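Insecticidal crystal protein Cry7Cal (Bacillus thuringiensis, PDB 5ZI1) is a delta-endotoxin active against the locust Locusta migratoria manilensis and probably acts by binding receptors in its insect host. Local coordinates at residues I21-H30 with Y241-L249; L463-A473 with I592-V600. All blocks are in the same frame, centred on the assembly; numbering follows the deposited sequence.

Overall arrangement
The chain holds the three-domain toxin part of a longer protein, and the two contacts follow each other along it: both segments of contact 1 precede those of contact 2. Contact 1 sets the end of helix 13-26, from the helical N-terminal domain, against residues 241-249. Contact 2 pairs strand 468-472 with strand 589-599 in the C-terminal domain. Their centres lie about 12 Å apart, and one mixed sheet serves both, since strand 245-246 runs parallel to strand 468-472. Glu244 O and Ile468 N, 2.9 Å apart, probably share a hydrogen bond, and Tyr241 OH reaches Glu596 OE2. The short strand 245-246 thus extends the C-terminal sheet toward the helical bundle, tying the first domain to the third.

Contact 1. Residues I21-H30 with Y241-L249; sequences IRTFMGFAGH and YPMETVTEL
Backbone atoms of Ala28 and Thr245 make the one direct hydrogen bond between residues 21-30 and 241-249: Thr245 N donates to Ala28 O over 2.9 Å, nearly straight at 166° but well above the carbonyl plane. Gly29, in the type II turn from Phe27 to His30 that follows helix 13-26, adds a CA-H...O contact to Met243 O at 3.5 Å.

Water mediates a second polar link. One molecule donates to Met25 O and Thr245 O and accepts from Thr247 N, at 2.7 Å; a fourth bond, to Thr247 OG1, is doubtful because it is very short.

His30 and Glu244 meet face-on. Glu244 CG makes a CH-pi contact over the ring centre, 3.5 Å from the centroid, and the extended chain stacks the carboxylate on the same face, the two planes 24° apart; Glu244 OE1 also has a long, weak ion pair with Lys467. His30 ND1 bonds weakly to Phe27 O, which may help orient the ring.

Apolar contact comes from Met25 SD, 3.9 Å from Leu249 CD1, while the bend at chi3 (59°) lays CE close against the Thr247 hydroxyl. Between these two segments no salt bridge forms; a single direct hydrogen bond, bridging water and packing join them.

Contact 2. Residues L463-A473 with I592-V600; sequences LYPDKITQIPA and IDKIEFIPV
Strands 468-472 and 592-599 pair antiparallel in the beta-sandwich C-terminal domain, Thr469 with Phe597 and Ile471 with Ile595 forming hydrogen-bonded pairs, Gln470 with Glu596 a non-hydrogen-bonded one. On the face bearing Gln470 and Glu596, these two side chains run side by side in the same direction, their amide and carboxylate nearly coplanar. Gln470 has its CG anti to the backbone N (chi1 -177°), lying 3.6 Å from Glu596 CG, and its extended chain sends NE2 to the anti lone pair of Glu596 OE2 at 2.7 Å, close to the amide plane. Tyr241 OH probably also bonds to OE2, though the distance is very short, and Arg525 forms a salt bridge with OE1. The buried carboxylate is thus gripped at both oxygens, which would probably favour its charged form. Lys594, bent at chi2 and chi4, crosses Gln470 obliquely and lays its CD 3.8 Å from Pro472 CG.

The opposite face carries Phe597. Leu463 crosses it at about a right angle, CD2 standing over one ring face, 3.8 Å from the centroid and shifted toward the rim; Ile471 CD1 approaches CE1 obliquely at 3.6 Å. Near one end, Pro599 CD rests 3.2 Å from Lys467 O. At the other, Asp593 and Lys594 both lie opposite Arg527 in a classic beta bulge, and there Ala473 N donates to Asp593 O over 3.1 Å at 175°.

Contact 1. Residues I21-H30 with Y241-L249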
loop_
_atom_site.group_PDB
_atom_site.type_symbol
_atom_site.label_atom_id
_atom_site.label_comp_id
_atom_site.label_asym_id
_atom_site.label_seq_id
_atom_site.Cartn_x
_atom_site.Cartn_y
_atom_site.Cartn_z
ATOM N N ILE A 21 -6.335 1.169 -8.327
ATOM C CA ILE A 21 -5.504 0.128 -7.729
ATOM C C ILE A 21 -6.301 -1.153 -7.587
ATOM O O ILE A 21 -5.886 -2.231 -8.039
ATOM C CB ILE A 21 -4.967 0.591 -6.365
ATOM C CG1 ILE A 21 -4.148 1.870 -6.519
ATOM C CG2 ILE A 21 -4.190 -0.527 -5.662
ATOM C CD1 ILE A 21 -2.793 1.674 -7.032
ATOM N N ARG A 22 -7.474 -1.037 -6.966
ATOM C CA ARG A 22 -8.317 -2.195 -6.707
ATOM C C ARG A 22 -8.659 -2.915 -8.002
ATOM O O ARG A 22 -8.599 -4.146 -8.080
ATOM C CB ARG A 22 -9.590 -1.736 -5.987
ATOM C CG ARG A 22 -10.593 -2.825 -5.704
ATOM C CD ARG A 22 -11.962 -2.204 -5.559
ATOM N NE ARG A 22 -12.524 -1.941 -6.877
ATOM C CZ ARG A 22 -13.177 -0.833 -7.202
ATOM N NH1 ARG A 22 -13.339 0.137 -6.304
ATOM N NH2 ARG A 22 -13.657 -0.693 -8.433
ATOM N N THR A 23 -9.035 -2.156 -9.027
ATOM C CA THR A 23 -9.332 -2.759 -10.321
ATOM C C THR A 23 -8.165 -3.588 -10.845
ATOM O O THR A 23 -8.354 -4.726 -11.282
ATOM C CB THR A 23 -9.716 -1.667 -11.306
ATOM O OG1 THR A 23 -10.684 -0.822 -10.688
ATOM C CG2 THR A 23 -10.274 -2.262 -12.582
ATOM N N PHE A 24 -6.952 -3.040 -10.813
ATOM C CA PHE A 24 -5.819 -3.792 -11.338
ATOM C C PHE A 24 -5.450 -4.957 -10.435
ATOM O O PHE A 24 -5.046 -6.015 -10.923
ATOM C CB PHE A 24 -4.625 -2.867 -11.548
ATOM C CG PHE A 24 -4.718 -2.070 -12.805
ATOM C CD1 PHE A 24 -4.454 -2.667 -14.029
ATOM C CD2 PHE A 24 -5.086 -0.732 -12.774
ATOM C CE1 PHE A 24 -4.550 -1.946 -15.203
ATOM C CE2 PHE A 24 -5.184 0.001 -13.945
ATOM C CZ PHE A 24 -4.909 -0.608 -15.163
ATOM N N MET A 25 -5.582 -4.791 -9.117
ATOM C CA MET A 25 -5.359 -5.923 -8.221
ATOM C C MET A 25 -6.394 -7.020 -8.455
ATOM O O MET A 25 -6.074 -8.215 -8.388
ATOM C CB MET A 25 -5.397 -5.473 -6.756
ATOM C CG MET A 25 -4.375 -4.432 -6.376
ATOM S SD MET A 25 -4.194 -4.269 -4.581
ATOM C CE MET A 25 -3.700 -5.911 -4.096
ATOM N N GLY A 26 -7.645 -6.634 -8.717
ATOM C CA GLY A 26 -8.677 -7.631 -8.910
ATOM C C GLY A 26 -8.458 -8.445 -10.164
ATOM O O GLY A 26 -8.817 -9.621 -10.217
ATOM N N PHE A 27 -7.863 -7.839 -11.182
ATOM C CA PHE A 27 -7.608 -8.501 -12.450
ATOM C C PHE A 27 -6.158 -8.987 -12.565
ATOM O O PHE A 27 -5.706 -9.324 -13.663
ATOM C CB PHE A 27 -7.974 -7.542 -13.593
ATOM C CG PHE A 27 -8.048 -8.189 -14.960
ATOM C CD1 PHE A 27 -9.225 -8.766 -15.410
ATOM C CD2 PHE A 27 -6.944 -8.185 -15.819
ATOM C CE1 PHE A 27 -9.289 -9.343 -16.676
ATOM C CE2 PHE A 27 -7.002 -8.764 -17.075
ATOM C CZ PHE A 27 -8.176 -9.343 -17.507
ATOM N N ALA A 28 -5.418 -9.043 -11.461
ATOM C CA ALA A 28 -4.004 -9.375 -11.546
ATOM C C ALA A 28 -3.847 -10.810 -12.029
ATOM O O ALA A 28 -4.421 -11.737 -11.442
ATOM C CB ALA A 28 -3.323 -9.186 -10.194
ATOM N N GLY A 29 -3.087 -10.987 -13.118
ATOM C CA GLY A 29 -2.772 -12.291 -13.650
ATOM C C GLY A 29 -3.722 -12.798 -14.720
ATOM O O GLY A 29 -3.342 -13.696 -15.485
ATOM N N HIS A 30 -4.945 -12.255 -14.795
ATOM C CA HIS A 30 -5.902 -12.681 -15.810
ATOM C C HIS A 30 -5.349 -12.448 -17.216
ATOM O O HIS A 30 -4.529 -11.552 -17.452
ATOM C CB HIS A 30 -7.225 -11.919 -15.683
ATOM C CG HIS A 30 -8.036 -12.237 -14.462
ATOM N ND1 HIS A 30 -7.754 -11.706 -13.220
ATOM C CD2 HIS A 30 -9.181 -12.949 -14.311
ATOM C CE1 HIS A 30 -8.661 -12.112 -12.347
ATOM N NE2 HIS A 30 -9.539 -12.867 -12.983
ATOM N N TYR A 241 3.746 -14.948 -14.320
ATOM C CA TYR A 241 2.397 -15.015 -13.758
ATOM C C TYR A 241 1.425 -15.365 -14.878
ATOM O O TYR A 241 0.687 -14.500 -15.378
ATOM C CB TYR A 241 2.032 -13.706 -13.054
ATOM C CG TYR A 241 2.968 -13.382 -11.900
ATOM C CD1 TYR A 241 4.092 -12.576 -12.089
ATOM C CD2 TYR A 241 2.741 -13.896 -10.628
ATOM C CE1 TYR A 241 4.960 -12.289 -11.030
ATOM C CE2 TYR A 241 3.602 -13.614 -9.567
ATOM C CZ TYR A 241 4.704 -12.811 -9.769
ATOM O OH TYR A 241 5.557 -12.544 -8.710
ATOM N N PRO A 242 1.396 -16.635 -15.296
ATOM C CA PRO A 242 0.482 -17.060 -16.363
ATOM C C PRO A 242 -0.950 -17.295 -15.913
ATOM O O PRO A 242 -1.784 -17.665 -16.750
ATOM C CB PRO A 242 1.114 -18.374 -16.854
ATOM C CG PRO A 242 1.741 -18.948 -15.628
ATOM C CD PRO A 242 2.256 -17.743 -14.833
ATOM N N MET A 243 -1.275 -17.107 -14.637
ATOM C CA MET A 243 -2.670 -17.190 -14.221
ATOM C C MET A 243 -2.952 -16.199 -13.100
ATOM O O MET A 243 -2.052 -15.523 -12.585
ATOM C CB MET A 243 -3.047 -18.618 -13.807
ATOM C CG MET A 243 -2.385 -19.131 -12.544
ATOM S SD MET A 243 -2.275 -20.947 -12.565
ATOM C CE MET A 243 -3.644 -21.397 -13.639
ATOM N N GLU A 244 -4.237 -16.109 -12.754
ATOM C CA GLU A 244 -4.712 -15.167 -11.753
ATOM C C GLU A 244 -3.886 -15.263 -10.481
ATOM O O GLU A 244 -3.569 -16.354 -10.007
ATOM C CB GLU A 244 -6.186 -15.422 -11.464
ATOM C CG GLU A 244 -7.032 -15.355 -12.723
ATOM C CD GLU A 244 -8.477 -15.745 -12.477
ATOM O OE1 GLU A 244 -8.846 -15.904 -11.291
ATOM O OE2 GLU A 244 -9.240 -15.888 -13.465
ATOM N N THR A 245 -3.508 -14.100 -9.963
ATOM C CA THR A 245 -2.545 -13.963 -8.881
ATOM C C THR A 245 -3.192 -13.084 -7.832
ATOM O O THR A 245 -3.752 -12.040 -8.171
ATOM C CB THR A 245 -1.241 -13.309 -9.377
ATOM O OG1 THR A 245 -0.716 -14.041 -10.497
ATOM C CG2 THR A 245 -0.205 -13.262 -8.266
ATOM N N VAL A 246 -3.115 -13.492 -6.574
ATOM C CA VAL A 246 -3.775 -12.783 -5.486
ATOM C C VAL A 246 -2.704 -12.095 -4.651
ATOM O O VAL A 246 -1.809 -12.757 -4.104
ATOM C CB VAL A 246 -4.634 -13.727 -4.630
ATOM C CG1 VAL A 246 -5.214 -12.962 -3.443
ATOM C CG2 VAL A 246 -5.737 -14.322 -5.477
ATOM N N THR A 247 -2.810 -10.775 -4.527
ATOM C CA THR A 247 -1.783 -9.989 -3.865
ATOM C C THR A 247 -2.360 -9.146 -2.736
ATOM O O THR A 247 -3.572 -8.883 -2.665
ATOM C CB THR A 247 -1.095 -9.100 -4.876
ATOM O OG1 THR A 247 -2.080 -8.224 -5.433
ATOM C CG2 THR A 247 -0.528 -9.959 -5.996
ATOM N N GLU A 248 -1.465 -8.725 -1.834
ATOM C CA GLU A 248 -1.843 -7.921 -0.679
ATOM C C GLU A 248 -0.867 -6.764 -0.514
ATOM O O GLU A 248 0.335 -6.929 -0.733
ATOM C CB GLU A 248 -1.856 -8.750 0.614
ATOM C CG GLU A 248 -2.443 -10.147 0.484
ATOM C CD GLU A 248 -2.642 -10.811 1.856
ATOM O OE1 GLU A 248 -1.695 -10.761 2.688
ATOM O OE2 GLU A 248 -3.751 -11.359 2.107
ATOM N N LEU A 249 -1.398 -5.604 -0.107
ATOM C CA LEU A 249 -0.617 -4.431 0.276
ATOM C C LEU A 249 -0.564 -4.362 1.798
ATOM O O LEU A 249 -1.554 -3.998 2.438
ATOM C CB LEU A 249 -1.256 -3.155 -0.267
ATOM C CG LEU A 249 -1.552 -3.067 -1.750
ATOM C CD1 LEU A 249 -2.508 -1.908 -2.023
ATOM C CD2 LEU A 249 -0.239 -2.912 -2.539
HETATM O O HOH W 1 -3.939 -9.457 -6.540
HETATM O O HOH W 2 -1.556 -13.775 -17.290
#

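Contact 2. Residues L463-A473 with I592-V600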
loop_
_atom_site.group_PDB
_atom_site.type_symbol
_atom_site.label_atom_id
_atom_site.label_comp_id
_atom_site.label_asym_id
_atom_site.label_seq_id
_atom_site.Cartn_x
_atom_site.Cartn_y
_atom_site.Cartn_z
ATOM N N LEU A 463 -4.713 -20.305 1.012
ATOM C CA LEU A 463 -4.168 -20.743 -0.265
ATOM C C LEU A 463 -5.318 -20.886 -1.245
ATOM O O LEU A 463 -6.367 -21.445 -0.903
ATOM C CB LEU A 463 -3.426 -22.070 -0.148
ATOM C CG LEU A 463 -2.191 -22.079 0.742
ATOM C CD1 LEU A 463 -1.437 -23.377 0.537
ATOM C CD2 LEU A 463 -1.305 -20.865 0.484
ATOM N N TYR A 464 -5.134 -20.360 -2.450
ATOM C CA TYR A 464 -6.156 -20.493 -3.470
ATOM C C TYR A 464 -5.714 -21.564 -4.448
ATOM O O TYR A 464 -4.747 -21.348 -5.200
ATOM C CB TYR A 464 -6.404 -19.168 -4.191
ATOM C CG TYR A 464 -6.821 -18.050 -3.257
ATOM C CD1 TYR A 464 -5.869 -17.274 -2.624
ATOM C CD2 TYR A 464 -8.171 -17.794 -2.983
ATOM C CE1 TYR A 464 -6.225 -16.263 -1.754
ATOM C CE2 TYR A 464 -8.546 -16.773 -2.100
ATOM C CZ TYR A 464 -7.561 -16.017 -1.492
ATOM O OH TYR A 464 -7.866 -15.002 -0.623
ATOM N N PRO A 465 -6.342 -22.735 -4.455
ATOM C CA PRO A 465 -6.210 -23.610 -5.618
ATOM C C PRO A 465 -6.715 -22.861 -6.843
ATOM O O PRO A 465 -7.555 -21.957 -6.738
ATOM C CB PRO A 465 -7.094 -24.813 -5.265
ATOM C CG PRO A 465 -8.072 -24.273 -4.266
ATOM C CD PRO A 465 -7.335 -23.236 -3.486
ATOM N N ASP A 466 -6.169 -23.215 -8.001
ATOM C CA ASP A 466 -6.457 -22.581 -9.285
ATOM C C ASP A 466 -5.914 -21.165 -9.397
ATOM O O ASP A 466 -6.230 -20.466 -10.377
ATOM C CB ASP A 466 -7.956 -22.548 -9.592
ATOM C CG ASP A 466 -8.611 -23.894 -9.432
ATOM O OD1 ASP A 466 -7.932 -24.875 -9.041
ATOM O OD2 ASP A 466 -9.822 -23.976 -9.722
ATOM N N LYS A 467 -5.123 -20.711 -8.426
ATOM C CA LYS A 467 -4.581 -19.360 -8.436
ATOM C C LYS A 467 -3.176 -19.380 -7.861
ATOM O O LYS A 467 -2.827 -20.242 -7.044
ATOM C CB LYS A 467 -5.445 -18.383 -7.618
ATOM C CG LYS A 467 -6.839 -18.161 -8.176
ATOM C CD LYS A 467 -7.608 -17.149 -7.362
ATOM C CE LYS A 467 -8.492 -16.301 -8.255
ATOM N NZ LYS A 467 -9.952 -16.511 -8.028
ATOM N N ILE A 468 -2.367 -18.419 -8.286
ATOM C CA ILE A 468 -1.117 -18.166 -7.588
ATOM C C ILE A 468 -1.444 -17.319 -6.367
ATOM O O ILE A 468 -2.027 -16.236 -6.485
ATOM C CB ILE A 468 -0.095 -17.472 -8.494
ATOM C CG1 ILE A 468 0.389 -18.437 -9.589
ATOM C CG2 ILE A 468 1.051 -17.000 -7.651
ATOM C CD1 ILE A 468 0.963 -17.730 -10.832
ATOM N N THR A 469 -1.108 -17.822 -5.193
ATOM C CA THR A 469 -1.355 -17.103 -3.959
ATOM C C THR A 469 -0.052 -16.450 -3.548
ATOM O O THR A 469 0.941 -17.140 -3.290
ATOM C CB THR A 469 -1.885 -18.028 -2.862
ATOM O OG1 THR A 469 -2.952 -18.819 -3.400
ATOM C CG2 THR A 469 -2.437 -17.186 -1.712
ATOM N N GLN A 470 -0.041 -15.124 -3.520
ATOM C CA GLN A 470 1.175 -14.387 -3.209
ATOM C C GLN A 470 0.984 -13.824 -1.809
ATOM O O GLN A 470 0.140 -12.944 -1.590
ATOM C CB GLN A 470 1.463 -13.307 -4.250
ATOM C CG GLN A 470 2.766 -12.541 -4.021
ATOM C CD GLN A 470 2.882 -11.312 -4.911
ATOM O OE1 GLN A 470 2.194 -10.323 -4.696
ATOM N NE2 GLN A 470 3.746 -11.378 -5.925
ATOM N N ILE A 471 1.756 -14.349 -0.870
ATOM C CA ILE A 471 1.629 -14.054 0.544
ATOM C C ILE A 471 2.914 -13.362 0.973
ATOM O O ILE A 471 3.998 -13.940 0.840
ATOM C CB ILE A 471 1.399 -15.318 1.386
ATOM C CG1 ILE A 471 0.171 -16.085 0.895
ATOM C CG2 ILE A 471 1.270 -14.938 2.850
ATOM C CD1 ILE A 471 -0.182 -17.295 1.778
ATOM N N PRO A 472 2.847 -12.135 1.482
ATOM C CA PRO A 472 4.065 -11.454 1.907
ATOM C C PRO A 472 4.683 -12.166 3.085
ATOM O O PRO A 472 3.992 -12.743 3.923
ATOM C CB PRO A 472 3.573 -10.058 2.298
ATOM C CG PRO A 472 2.387 -9.859 1.424
ATOM C CD PRO A 472 1.717 -11.212 1.348
ATOM N N ALA A 473 6.008 -12.134 3.131
ATOM C CA ALA A 473 6.707 -12.711 4.268
ATOM C C ALA A 473 6.223 -12.105 5.580
ATOM O O ALA A 473 6.200 -12.790 6.609
ATOM C CB ALA A 473 8.220 -12.522 4.095
ATOM N N ILE A 592 13.705 -11.316 1.761
ATOM C CA ILE A 592 12.542 -12.099 1.377
ATOM C C ILE A 592 11.390 -11.123 1.223
ATOM O O ILE A 592 11.025 -10.428 2.178
ATOM C CB ILE A 592 12.202 -13.184 2.410
ATOM C CG1 ILE A 592 13.421 -14.055 2.731
ATOM C CG2 ILE A 592 10.995 -14.014 1.949
ATOM C CD1 ILE A 592 13.879 -14.955 1.596
ATOM N N ASP A 593 10.823 -11.063 0.029
ATOM C CA ASP A 593 9.710 -10.170 -0.223
ATOM C C ASP A 593 8.406 -10.960 -0.129
ATOM O O ASP A 593 7.738 -10.927 0.911
ATOM C CB ASP A 593 9.899 -9.491 -1.583
ATOM C CG ASP A 593 8.672 -8.731 -2.040
ATOM O OD1 ASP A 593 7.905 -8.253 -1.175
ATOM O OD2 ASP A 593 8.472 -8.624 -3.277
ATOM N N LYS A 594 8.051 -11.703 -1.177
ATOM C CA LYS A 594 6.798 -12.436 -1.224
ATOM C C LYS A 594 7.045 -13.942 -1.257
ATOM O O LYS A 594 8.093 -14.429 -1.727
ATOM C CB LYS A 594 5.969 -12.036 -2.450
ATOM C CG LYS A 594 5.742 -10.540 -2.598
ATOM C CD LYS A 594 4.810 -9.977 -1.494
ATOM C CE LYS A 594 4.670 -8.445 -1.615
ATOM N NZ LYS A 594 4.207 -8.019 -2.974
ATOM N N ILE A 595 6.054 -14.678 -0.758
ATOM C CA ILE A 595 6.019 -16.131 -0.850
ATOM C C ILE A 595 4.874 -16.482 -1.772
ATOM O O ILE A 595 3.733 -16.063 -1.532
ATOM C CB ILE A 595 5.832 -16.782 0.518
ATOM C CG1 ILE A 595 6.694 -16.054 1.541
ATOM C CG2 ILE A 595 6.186 -18.247 0.430
ATOM C CD1 ILE A 595 8.152 -16.287 1.304
ATOM N N GLU A 596 5.161 -17.241 -2.827
ATOM C CA GLU A 596 4.147 -17.525 -3.833
ATOM C C GLU A 596 3.895 -19.019 -3.898
ATOM O O GLU A 596 4.817 -19.804 -4.158
ATOM C CB GLU A 596 4.538 -16.963 -5.193
ATOM C CG GLU A 596 4.573 -15.452 -5.198
ATOM C CD GLU A 596 5.117 -14.899 -6.486
ATOM O OE1 GLU A 596 5.655 -15.707 -7.281
ATOM O OE2 GLU A 596 5.004 -13.666 -6.708
ATOM N N PHE A 597 2.643 -19.393 -3.652
ATOM C CA PHE A 597 2.181 -20.766 -3.705
ATOM C C PHE A 597 1.588 -20.991 -5.087
ATOM O O PHE A 597 0.550 -20.420 -5.431
ATOM C CB PHE A 597 1.182 -21.021 -2.580
ATOM C CG PHE A 597 1.795 -20.860 -1.222
ATOM C CD1 PHE A 597 1.898 -19.617 -0.640
ATOM C CD2 PHE A 597 2.327 -21.946 -0.556
ATOM C CE1 PHE A 597 2.497 -19.455 0.610
ATOM C CE2 PHE A 597 2.928 -21.791 0.689
ATOM C CZ PHE A 597 3.014 -20.543 1.269
ATOM N N ILE A 598 2.277 -21.793 -5.882
ATOM C CA ILE A 598 1.919 -22.036 -7.272
ATOM C C ILE A 598 1.171 -23.363 -7.333
ATOM O O ILE A 598 1.654 -24.357 -6.768
ATOM C CB ILE A 598 3.176 -22.051 -8.163
ATOM C CG1 ILE A 598 3.807 -20.646 -8.177
ATOM C CG2 ILE A 598 2.862 -22.564 -9.582
ATOM C CD1 ILE A 598 5.203 -20.610 -8.726
ATOM N N PRO A 599 -0.012 -23.410 -7.939
ATOM C CA PRO A 599 -0.777 -24.661 -7.967
ATOM C C PRO A 599 -0.280 -25.588 -9.068
ATOM O O PRO A 599 -0.066 -25.167 -10.209
ATOM C CB PRO A 599 -2.213 -24.188 -8.225
ATOM C CG PRO A 599 -2.073 -22.891 -8.917
ATOM C CD PRO A 599 -0.809 -22.259 -8.402
ATOM N N VAL A 600 -0.081 -26.856 -8.714
ATOM C CA VAL A 600 0.338 -27.879 -9.665
ATOM C C VAL A 600 -0.858 -28.778 -9.961
ATOM O O VAL A 600 -1.747 -28.961 -9.121
ATOM C CB VAL A 600 1.527 -28.705 -9.132
ATOM C CG1 VAL A 600 2.577 -27.787 -8.528
ATOM C CG2 VAL A 600 1.059 -29.734 -8.124
#